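Local coordinates for trichothecene 3-O-acetyltransferase (Fusarium sporotrichioides, PDB 2ZBA), which acetylates the 3-hydroxyl of trichothecene mycotoxins with acetyl coenzyme A as donor, a step in the biosynthesis of compounds such as T-2 toxin, at residues A[239-244]-A[407-412]; A[27-32]-A[142-147]; A[209-214]-A[358-363]. All blocks are in the same frame, centred on the assembly; numbering follows the deposited sequence.

In the fold
Interactions 1 and 2 meet at one sheet, whereas interaction 3 stands apart at the surface. Strands 407-409 and 29-37 are neighbours in that sheet, and although the contact centres lie about 20 Å apart, a probable hydrogen bond of 2.9 Å joins Arg410 NH1 of interaction 1 to Gln31 OE1 of interaction 2. Both come near the bound T-2: the side chain of Arg410 is about 6 Å from it, that of Tyr29 about 9 Å. Interaction 3 has its centre about 37 Å from that of interaction 1 and about 28 Å from that of interaction 2. Its landmark is the calcium site, with the Val213 side chain about 10 Å from a bound calcium ion.

Interaction 1 of 3, residues A[239-244]-A[407-412]; sequences WAFFSF and SVRRPR
The two-domain BAHD acyltransferase fold has an interface between its two large sheets, and Phe241 and Arg409 meet there. Phe241 belongs to strand 237-244 of the seven-stranded sheet. Arg409 ends strand 407-409, which follows the DFGFG sequence, the counterpart of the family's DFGWG motif, and forms the edge of the five-stranded sheet that includes strand 29-37. The touching parts, 239-241 and 409-412, run almost antiparallel, but CA of Phe241 and CA of Arg409 are 9.2 Å apart, so side chains rather than backbone pairing fill the gap.

Arg409 bends at chi2 and chi3, which carries its chain past CE2 of Phe241 and brings NH1 over one face of the ring. CD lies 3.4 Å from Phe241 CE2, and NE comes to 3.2 Å from the same carbon. The guanidinium is not stacked flat on the phenyl group: their planes are 43° apart, with Phe241 CD2 3.3 Å above one guanidinium face and displaced toward its rim. The polar end is held from elsewhere, since NE is hydrogen-bonded to Phe115 O. From the other side of the ring plane Arg410 O comes in obliquely, 3.8 Å from Phe241 CZ.

A lighter touch lies further along, where Arg412 CG is 4.1 Å from both CB and CD1 of Trp239, the two side chains lying alongside each other and running opposite ways. Arg410 turns back on its own segment, NH1 reaching Pro411 O at 2.8 Å, a bond well short of linear (135°), while NH2 is bonded to Thr130 OG1.

Around this junction, strand 431-438 flanks Trp239 and Phe241 through Ser434, Val408 packs on Ile32 and Leu34 of strand 29-37, and helix 439-446 meets Ala240 and Phe242 through Met442.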
loop_
_atom_site.group_PDB
_atom_site.type_symbol
_atom_site.label_atom_id
_atom_site.label_comp_id
_atom_site.label_asym_id
_atom_site.label_seq_id
_atom_site.Cartn_x
_atom_site.Cartn_y
_atom_site.Cartn_z
ATOM N N TRP A 239 10.487 -9.428 8.299
ATOM C CA TRP A 239 10.283 -8.709 7.054
ATOM C C TRP A 239 11.606 -8.728 6.257
ATOM O O TRP A 239 12.692 -8.671 6.839
ATOM C CB TRP A 239 9.902 -7.264 7.353
ATOM C CG TRP A 239 8.450 -7.026 7.674
ATOM C CD1 TRP A 239 7.907 -6.834 8.905
ATOM C CD2 TRP A 239 7.362 -6.939 6.734
ATOM N NE1 TRP A 239 6.535 -6.622 8.795
ATOM C CE2 TRP A 239 6.182 -6.700 7.475
ATOM C CE3 TRP A 239 7.270 -7.057 5.338
ATOM C CZ2 TRP A 239 4.930 -6.581 6.866
ATOM C CZ3 TRP A 239 6.017 -6.921 4.734
ATOM C CH2 TRP A 239 4.871 -6.687 5.498
ATOM N N ALA A 240 11.505 -8.783 4.930
ATOM C CA ALA A 240 12.673 -8.610 4.051
ATOM C C ALA A 240 12.281 -8.027 2.696
ATOM O O ALA A 240 11.233 -8.378 2.165
ATOM C CB ALA A 240 13.385 -9.933 3.861
ATOM N N PHE A 241 13.110 -7.123 2.162
ATOM C CA PHE A 241 13.075 -6.752 0.749
ATOM C C PHE A 241 13.744 -7.811 -0.149
ATOM O O PHE A 241 14.777 -8.392 0.211
ATOM C CB PHE A 241 13.777 -5.407 0.483
ATOM C CG PHE A 241 13.044 -4.202 0.964
ATOM C CD1 PHE A 241 11.653 -4.147 0.980
ATOM C CD2 PHE A 241 13.769 -3.073 1.365
ATOM C CE1 PHE A 241 10.986 -3.007 1.420
ATOM C CE2 PHE A 241 13.122 -1.937 1.812
ATOM C CZ PHE A 241 11.715 -1.897 1.837
ATOM N N PHE A 242 13.142 -8.051 -1.318
ATOM C CA PHE A 242 13.745 -8.867 -2.389
ATOM C C PHE A 242 13.651 -8.074 -3.690
ATOM O O PHE A 242 12.644 -7.412 -3.941
ATOM C CB PHE A 242 13.037 -10.228 -2.578
ATOM C CG PHE A 242 13.205 -11.192 -1.434
ATOM C CD1 PHE A 242 14.194 -12.154 -1.459
ATOM C CD2 PHE A 242 12.322 -11.174 -0.351
ATOM C CE1 PHE A 242 14.332 -13.069 -0.402
ATOM C CE2 PHE A 242 12.448 -12.065 0.689
ATOM C CZ PHE A 242 13.460 -13.010 0.683
ATOM N N SER A 243 14.702 -8.109 -4.505
ATOM C CA SER A 243 14.714 -7.325 -5.740
ATOM C C SER A 243 14.706 -8.213 -6.982
ATOM O O SER A 243 15.255 -9.325 -6.968
ATOM C CB SER A 243 15.929 -6.388 -5.775
ATOM O OG SER A 243 17.127 -7.142 -5.887
ATOM N N PHE A 244 14.086 -7.701 -8.050
ATOM C CA PHE A 244 13.916 -8.430 -9.325
ATOM C C PHE A 244 14.331 -7.501 -10.449
ATOM O O PHE A 244 13.744 -6.450 -10.631
ATOM C CB PHE A 244 12.458 -8.891 -9.547
ATOM C CG PHE A 244 11.922 -9.774 -8.459
ATOM C CD1 PHE A 244 11.932 -11.164 -8.598
ATOM C CD2 PHE A 244 11.419 -9.226 -7.279
ATOM C CE1 PHE A 244 11.444 -11.989 -7.566
ATOM C CE2 PHE A 244 10.932 -10.056 -6.250
ATOM C CZ PHE A 244 10.942 -11.425 -6.401
ATOM N N SER A 407 16.016 6.307 -3.427
ATOM C CA SER A 407 15.309 5.130 -2.953
ATOM C C SER A 407 13.895 5.512 -2.489
ATOM O O SER A 407 13.675 6.597 -1.938
ATOM C CB SER A 407 16.070 4.470 -1.818
ATOM O OG SER A 407 15.487 3.245 -1.427
ATOM N N VAL A 408 12.951 4.614 -2.768
ATOM C CA VAL A 408 11.570 4.715 -2.294
ATOM C C VAL A 408 11.253 3.378 -1.623
ATOM O O VAL A 408 11.139 2.355 -2.296
ATOM C CB VAL A 408 10.582 5.036 -3.441
ATOM C CG1 VAL A 408 9.111 5.164 -2.915
ATOM C CG2 VAL A 408 11.001 6.300 -4.164
ATOM N N ARG A 409 11.139 3.404 -0.292
ATOM C CA ARG A 409 10.904 2.199 0.502
ATOM C C ARG A 409 9.693 2.347 1.397
ATOM O O ARG A 409 9.307 3.457 1.731
ATOM C CB ARG A 409 12.119 1.870 1.356
ATOM C CG ARG A 409 13.417 1.689 0.584
ATOM C CD ARG A 409 13.266 0.617 -0.468
ATOM N NE ARG A 409 14.447 -0.216 -0.569
ATOM C CZ ARG A 409 14.661 -1.077 -1.563
ATOM N NH1 ARG A 409 13.774 -1.185 -2.549
ATOM N NH2 ARG A 409 15.762 -1.823 -1.565
ATOM N N ARG A 410 9.060 1.226 1.750
ATOM C CA ARG A 410 8.008 1.269 2.767
ATOM C C ARG A 410 8.669 0.860 4.085
ATOM O O ARG A 410 9.203 -0.258 4.152
ATOM C CB ARG A 410 6.895 0.264 2.459
ATOM C CG ARG A 410 5.630 0.579 3.194
ATOM C CD ARG A 410 5.104 -0.555 4.010
ATOM N NE ARG A 410 3.935 -0.084 4.755
ATOM C CZ ARG A 410 3.979 0.555 5.925
ATOM N NH1 ARG A 410 5.145 0.790 6.536
ATOM N NH2 ARG A 410 2.840 0.962 6.489
ATOM N N PRO A 411 8.640 1.745 5.127
ATOM C CA PRO A 411 9.215 1.410 6.447
ATOM C C PRO A 411 8.771 0.066 7.057
ATOM O O PRO A 411 7.680 -0.440 6.760
ATOM C CB PRO A 411 8.764 2.562 7.328
ATOM C CG PRO A 411 8.618 3.697 6.394
ATOM C CD PRO A 411 8.085 3.104 5.119
ATOM N N ARG A 412 9.645 -0.499 7.884
ATOM C CA ARG A 412 9.417 -1.767 8.519
ATOM C C ARG A 412 8.539 -1.581 9.759
ATOM O O ARG A 412 8.726 -0.652 10.549
ATOM C CB ARG A 412 10.752 -2.409 8.907
ATOM C CG ARG A 412 10.623 -3.797 9.516
ATOM C CD ARG A 412 11.966 -4.476 9.738
ATOM N NE ARG A 412 12.964 -3.587 10.354
ATOM C CZ ARG A 412 13.046 -3.313 11.652
ATOM N NH1 ARG A 412 12.195 -3.855 12.505
ATOM N NH2 ARG A 412 13.980 -2.489 12.092
#

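Interaction 2 of 3, residues A[27-32]-A[142-147]; sequences SIYTQI and PKPVLL
The Tyr29 ring meets segment 142-147 with its hydroxyl end. Pro144 O lies at this edge, in the ring plane, while Leu147 CD1 and Lys143 CG approach at a slant. The hydroxyl gives its proton to Pro144 O in a short bond of 2.5 Å, in the carbonyl plane and on a lone pair, with a C=O...OH angle of 135°. Pro144 N, at 3.1 Å from Tyr29 OH, has no hydrogen to offer. Pro144 CD and Lys143 CG also lie close to the Tyr29 hydroxyl oxygen, at 3.3 Å and 3.5 Å from OH.

Each segment runs into a strand of the five-stranded sheet, but strand 156-164 runs between strands 29-37 and 146-153. Tyr29 therefore reaches across the intervening strand, touching Asn162 and Gln164 on the way, to bind the loop that enters strand 146-153. With CG beside its backbone N (chi1 -84°), the ring extends toward that loop. The Leu147 side chain crosses it at about a right angle, CD1 3.7 Å from Tyr29 CE2. Next to Tyr29, Ile28 touches the bound T-2 and pairs through its backbone with His165, the first residue of the HXXXD motif. Lys143 NZ is hydrogen-bonded to Leu26 O.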
loop_
_atom_site.group_PDB
_atom_site.type_symbol
_atom_site.label_atom_id
_atom_site.label_comp_id
_atom_site.label_asym_id
_atom_site.label_seq_id
_atom_site.Cartn_x
_atom_site.Cartn_y
_atom_site.Cartn_z
ATOM N N SER A 27 -7.664 1.816 11.883
ATOM C CA SER A 27 -6.537 1.605 12.808
ATOM C C SER A 27 -5.140 1.624 12.151
ATOM O O SER A 27 -4.128 1.362 12.815
ATOM C CB SER A 27 -6.716 0.277 13.549
ATOM O OG SER A 27 -7.657 0.424 14.609
ATOM N N ILE A 28 -5.083 1.932 10.856
ATOM C CA ILE A 28 -3.837 1.775 10.096
ATOM C C ILE A 28 -3.351 3.089 9.482
ATOM O O ILE A 28 -4.140 3.853 8.936
ATOM C CB ILE A 28 -3.973 0.639 9.018
ATOM C CG1 ILE A 28 -4.151 -0.717 9.704
ATOM C CG2 ILE A 28 -2.773 0.607 8.016
ATOM C CD1 ILE A 28 -4.779 -1.770 8.773
ATOM N N TYR A 29 -2.039 3.330 9.572
ATOM C CA TYR A 29 -1.389 4.365 8.770
ATOM C C TYR A 29 -0.527 3.739 7.689
ATOM O O TYR A 29 0.323 2.900 7.972
ATOM C CB TYR A 29 -0.553 5.323 9.629
ATOM C CG TYR A 29 -1.395 6.409 10.224
ATOM C CD1 TYR A 29 -1.943 6.274 11.507
ATOM C CD2 TYR A 29 -1.672 7.558 9.512
ATOM C CE1 TYR A 29 -2.753 7.271 12.059
ATOM C CE2 TYR A 29 -2.471 8.564 10.052
ATOM C CZ TYR A 29 -2.998 8.415 11.322
ATOM O OH TYR A 29 -3.785 9.407 11.844
ATOM N N THR A 30 -0.775 4.131 6.444
ATOM C CA THR A 30 0.129 3.784 5.348
ATOM C C THR A 30 1.347 4.698 5.368
ATOM O O THR A 30 1.204 5.917 5.422
ATOM C CB THR A 30 -0.566 3.890 3.983
ATOM O OG1 THR A 30 -1.674 2.983 3.946
ATOM C CG2 THR A 30 0.408 3.516 2.839
ATOM N N GLN A 31 2.536 4.094 5.301
ATOM C CA GLN A 31 3.811 4.818 5.348
ATOM C C GLN A 31 4.652 4.613 4.078
ATOM O O GLN A 31 4.685 3.512 3.541
ATOM C CB GLN A 31 4.650 4.350 6.538
ATOM C CG GLN A 31 4.029 4.550 7.910
ATOM C CD GLN A 31 4.742 3.764 8.962
ATOM O OE1 GLN A 31 5.309 2.696 8.680
ATOM N NE2 GLN A 31 4.728 4.271 10.208
ATOM N N ILE A 32 5.334 5.672 3.621
ATOM C CA ILE A 32 6.275 5.567 2.490
ATOM C C ILE A 32 7.452 6.531 2.687
ATOM O O ILE A 32 7.265 7.672 3.101
ATOM C CB ILE A 32 5.580 5.791 1.109
ATOM C CG1 ILE A 32 6.515 5.449 -0.066
ATOM C CG2 ILE A 32 5.049 7.222 0.983
ATOM C CD1 ILE A 32 6.710 3.955 -0.333
ATOM N N PRO A 142 -5.909 12.407 18.732
ATOM C CA PRO A 142 -5.959 12.834 17.332
ATOM C C PRO A 142 -5.553 11.735 16.348
ATOM O O PRO A 142 -4.670 10.904 16.639
ATOM C CB PRO A 142 -4.973 14.007 17.279
ATOM C CG PRO A 142 -4.903 14.504 18.680
ATOM C CD PRO A 142 -5.040 13.283 19.539
ATOM N N LYS A 143 -6.229 11.731 15.208
ATOM C CA LYS A 143 -5.962 10.800 14.129
ATOM C C LYS A 143 -5.849 11.600 12.821
ATOM O O LYS A 143 -6.783 11.627 12.019
ATOM C CB LYS A 143 -7.096 9.777 14.075
ATOM C CG LYS A 143 -6.860 8.571 13.206
ATOM C CD LYS A 143 -8.105 7.672 13.186
ATOM C CE LYS A 143 -8.139 6.697 14.361
ATOM N NZ LYS A 143 -9.349 5.804 14.264
ATOM N N PRO A 144 -4.700 12.276 12.612
ATOM C CA PRO A 144 -4.562 13.130 11.431
ATOM C C PRO A 144 -4.662 12.329 10.136
ATOM O O PRO A 144 -4.329 11.148 10.104
ATOM C CB PRO A 144 -3.159 13.735 11.586
ATOM C CG PRO A 144 -2.796 13.537 13.037
ATOM C CD PRO A 144 -3.478 12.271 13.441
ATOM N N VAL A 145 -5.146 12.983 9.095
ATOM C CA VAL A 145 -5.297 12.411 7.751
ATOM C C VAL A 145 -3.901 12.150 7.131
ATOM O O VAL A 145 -3.651 11.100 6.522
ATOM C CB VAL A 145 -6.169 13.366 6.887
ATOM C CG1 VAL A 145 -6.092 13.055 5.379
ATOM C CG2 VAL A 145 -7.608 13.341 7.366
ATOM N N LEU A 146 -2.991 13.102 7.343
ATOM C CA LEU A 146 -1.672 13.070 6.727
ATOM C C LEU A 146 -0.645 13.618 7.714
ATOM O O LEU A 146 -0.873 14.650 8.344
ATOM C CB LEU A 146 -1.702 13.892 5.428
ATOM C CG LEU A 146 -0.622 13.691 4.349
ATOM C CD1 LEU A 146 -0.781 12.363 3.602
ATOM C CD2 LEU A 146 -0.648 14.858 3.341
ATOM N N LEU A 147 0.465 12.906 7.882
ATOM C CA LEU A 147 1.587 13.375 8.712
ATOM C C LEU A 147 2.870 13.216 7.910
ATOM O O LEU A 147 2.997 12.294 7.099
ATOM C CB LEU A 147 1.722 12.569 10.019
ATOM C CG LEU A 147 0.695 12.553 11.162
ATOM C CD1 LEU A 147 -0.325 11.451 10.950
ATOM C CD2 LEU A 147 1.427 12.287 12.472
#

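Interaction 3 of 3, residues A[209-214]-A[358-363]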
loop_
_atom_site.group_PDB
_atom_site.type_symbol
_atom_site.label_atom_id
_atom_site.label_comp_id
_atom_site.label_asym_id
_atom_site.label_seq_id
_atom_site.Cartn_x
_atom_site.Cartn_y
_atom_site.Cartn_z
ATOM N N GLU A 209 -29.485 -0.619 -6.350
ATOM C CA GLU A 209 -30.901 -0.273 -6.051
ATOM C C GLU A 209 -31.620 -1.325 -5.210
ATOM O O GLU A 209 -32.277 -0.989 -4.223
ATOM C CB GLU A 209 -31.697 0.042 -7.321
ATOM N N ASN A 210 -31.486 -2.591 -5.596
ATOM C CA ASN A 210 -31.946 -3.699 -4.781
ATOM C C ASN A 210 -30.778 -4.644 -4.627
ATOM O O ASN A 210 -30.107 -5.012 -5.623
ATOM C CB ASN A 210 -33.127 -4.430 -5.432
ATOM N N TYR A 211 -30.518 -5.019 -3.378
ATOM C CA TYR A 211 -29.360 -5.840 -3.036
ATOM C C TYR A 211 -29.555 -6.552 -1.700
ATOM O O TYR A 211 -29.955 -5.933 -0.696
ATOM C CB TYR A 211 -28.074 -4.998 -2.993
ATOM C CG TYR A 211 -26.878 -5.806 -2.540
ATOM C CD1 TYR A 211 -26.299 -6.763 -3.384
ATOM C CD2 TYR A 211 -26.364 -5.663 -1.240
ATOM C CE1 TYR A 211 -25.200 -7.545 -2.957
ATOM C CE2 TYR A 211 -25.274 -6.450 -0.804
ATOM C CZ TYR A 211 -24.696 -7.374 -1.681
ATOM O OH TYR A 211 -23.637 -8.152 -1.268
ATOM N N LYS A 212 -29.274 -7.858 -1.719
ATOM C CA LYS A 212 -29.176 -8.688 -0.520
ATOM C C LYS A 212 -27.835 -9.398 -0.571
ATOM O O LYS A 212 -27.422 -9.882 -1.638
ATOM C CB LYS A 212 -30.303 -9.718 -0.483
ATOM N N VAL A 213 -27.142 -9.437 0.567
ATOM C CA VAL A 213 -25.803 -10.020 0.619
ATOM C C VAL A 213 -25.883 -11.515 0.274
ATOM O O VAL A 213 -26.799 -12.219 0.732
ATOM C CB VAL A 213 -25.073 -9.739 1.973
ATOM C CG1 VAL A 213 -25.754 -10.446 3.169
ATOM C CG2 VAL A 213 -23.594 -10.132 1.899
ATOM N N GLY A 214 -24.953 -11.969 -0.558
ATOM C CA GLY A 214 -24.823 -13.384 -0.900
ATOM C C GLY A 214 -23.362 -13.786 -0.999
ATOM O O GLY A 214 -22.490 -13.062 -0.501
ATOM N N LEU A 358 -20.150 -4.603 -1.974
ATOM C CA LEU A 358 -19.507 -4.307 -0.694
ATOM C C LEU A 358 -19.991 -2.989 -0.141
ATOM O O LEU A 358 -20.361 -2.919 1.041
ATOM C CB LEU A 358 -17.971 -4.307 -0.821
ATOM C CG LEU A 358 -17.111 -4.037 0.444
ATOM C CD1 LEU A 358 -17.302 -5.120 1.541
ATOM C CD2 LEU A 358 -15.625 -3.924 0.078
ATOM N N ALA A 359 -20.017 -1.959 -0.989
ATOM C CA ALA A 359 -20.392 -0.609 -0.570
ATOM C C ALA A 359 -21.856 -0.584 -0.127
ATOM O O ALA A 359 -22.188 0.006 0.904
ATOM C CB ALA A 359 -20.145 0.399 -1.704
ATOM N N THR A 360 -22.710 -1.285 -0.870
ATOM C CA THR A 360 -24.138 -1.355 -0.529
ATOM C C THR A 360 -24.333 -2.056 0.814
ATOM O O THR A 360 -25.015 -1.538 1.689
ATOM C CB THR A 360 -24.948 -2.043 -1.629
ATOM O OG1 THR A 360 -24.640 -1.423 -2.865
ATOM C CG2 THR A 360 -26.481 -1.904 -1.393
ATOM N N TYR A 361 -23.703 -3.216 0.963
ATOM C CA TYR A 361 -23.787 -4.024 2.190
ATOM C C TYR A 361 -23.335 -3.250 3.429
ATOM O O TYR A 361 -24.015 -3.254 4.463
ATOM C CB TYR A 361 -22.980 -5.313 2.018
ATOM C CG TYR A 361 -22.918 -6.195 3.249
ATOM C CD1 TYR A 361 -24.071 -6.808 3.764
ATOM C CD2 TYR A 361 -21.713 -6.424 3.886
ATOM C CE1 TYR A 361 -24.015 -7.609 4.896
ATOM C CE2 TYR A 361 -21.638 -7.223 5.019
ATOM C CZ TYR A 361 -22.794 -7.818 5.511
ATOM O OH TYR A 361 -22.698 -8.609 6.627
HETATM N N MSE A 362 -22.199 -2.559 3.315
HETATM C CA MSE A 362 -21.663 -1.787 4.426
HETATM C C MSE A 362 -22.519 -0.577 4.781
HETATM O O MSE A 362 -22.737 -0.299 5.960
HETATM C CB MSE A 362 -20.230 -1.348 4.115
HETATM C CG MSE A 362 -19.200 -2.483 4.061
HETATM SE SE MSE A 362 -17.390 -1.749 3.848
HETATM C CE MSE A 362 -17.191 -0.890 5.428
ATOM N N HIS A 363 -22.991 0.141 3.769
ATOM C CA HIS A 363 -23.873 1.283 3.962
ATOM C C HIS A 363 -25.040 0.961 4.901
ATOM O O HIS A 363 -25.380 1.754 5.796
ATOM C CB HIS A 363 -24.383 1.796 2.605
ATOM C CG HIS A 363 -25.260 3.009 2.708
ATOM N ND1 HIS A 363 -24.767 4.269 2.976
ATOM C CD2 HIS A 363 -26.601 3.153 2.578
ATOM C CE1 HIS A 363 -25.762 5.136 3.000
ATOM N NE2 HIS A 363 -26.887 4.484 2.771
#
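Tyr211 and Val213 lay their side chains against Tyr361 and Thr360, joining the long loop between the two domains of this BAHD fold to the last turns of helix 348-363. The loop has no regular structure here, and between 209-214 and the helix the contacts are apolar; the two tyrosines organise them in different ways.

Tyr211 uses its rim. Its CE2 points at the CB of Tyr361, 3.8 Å away and near the plane of the Tyr211 ring, so the two aromatic rings do not stack on each other. One position earlier on the helix, Thr360 CG2 meets Tyr211 CD2 at 3.8 Å, coming in obliquely, and it is equally near Tyr211 CB. The extended first torsion of Tyr211 (chi1 176°) swings the ring alongside the helix and lets its OH reach Glu216 OE2, which also receives Gly214 N. Over one Tyr211 face, offset toward the rim, sits the backbone N of Val213.

Tyr361 instead presents a face. Val213 CG2 stands 4.1 Å from the centroid of the Tyr361 ring and only 20° off its normal, a CH-pi contact. Val213 CB comes closer to a single ring atom, 3.6 Å from Tyr361 CD1, and CG1 lies 3.7 Å from CE1 of the same ring, so the valine lies over one face, shifted toward the CD1-CE1 side.

Further along the same loop are Asp218 and Ile221 of the calcium site, to which Asp376 also belongs; the Tyr361 side chain is about 4 Å from that of Ile221, so the contact lies near that site. The hydroxyl of Thr360 is engaged away from Tyr211: OG1 donates to Gln356 O, one turn back in the helix, and accepts from Leu208 N.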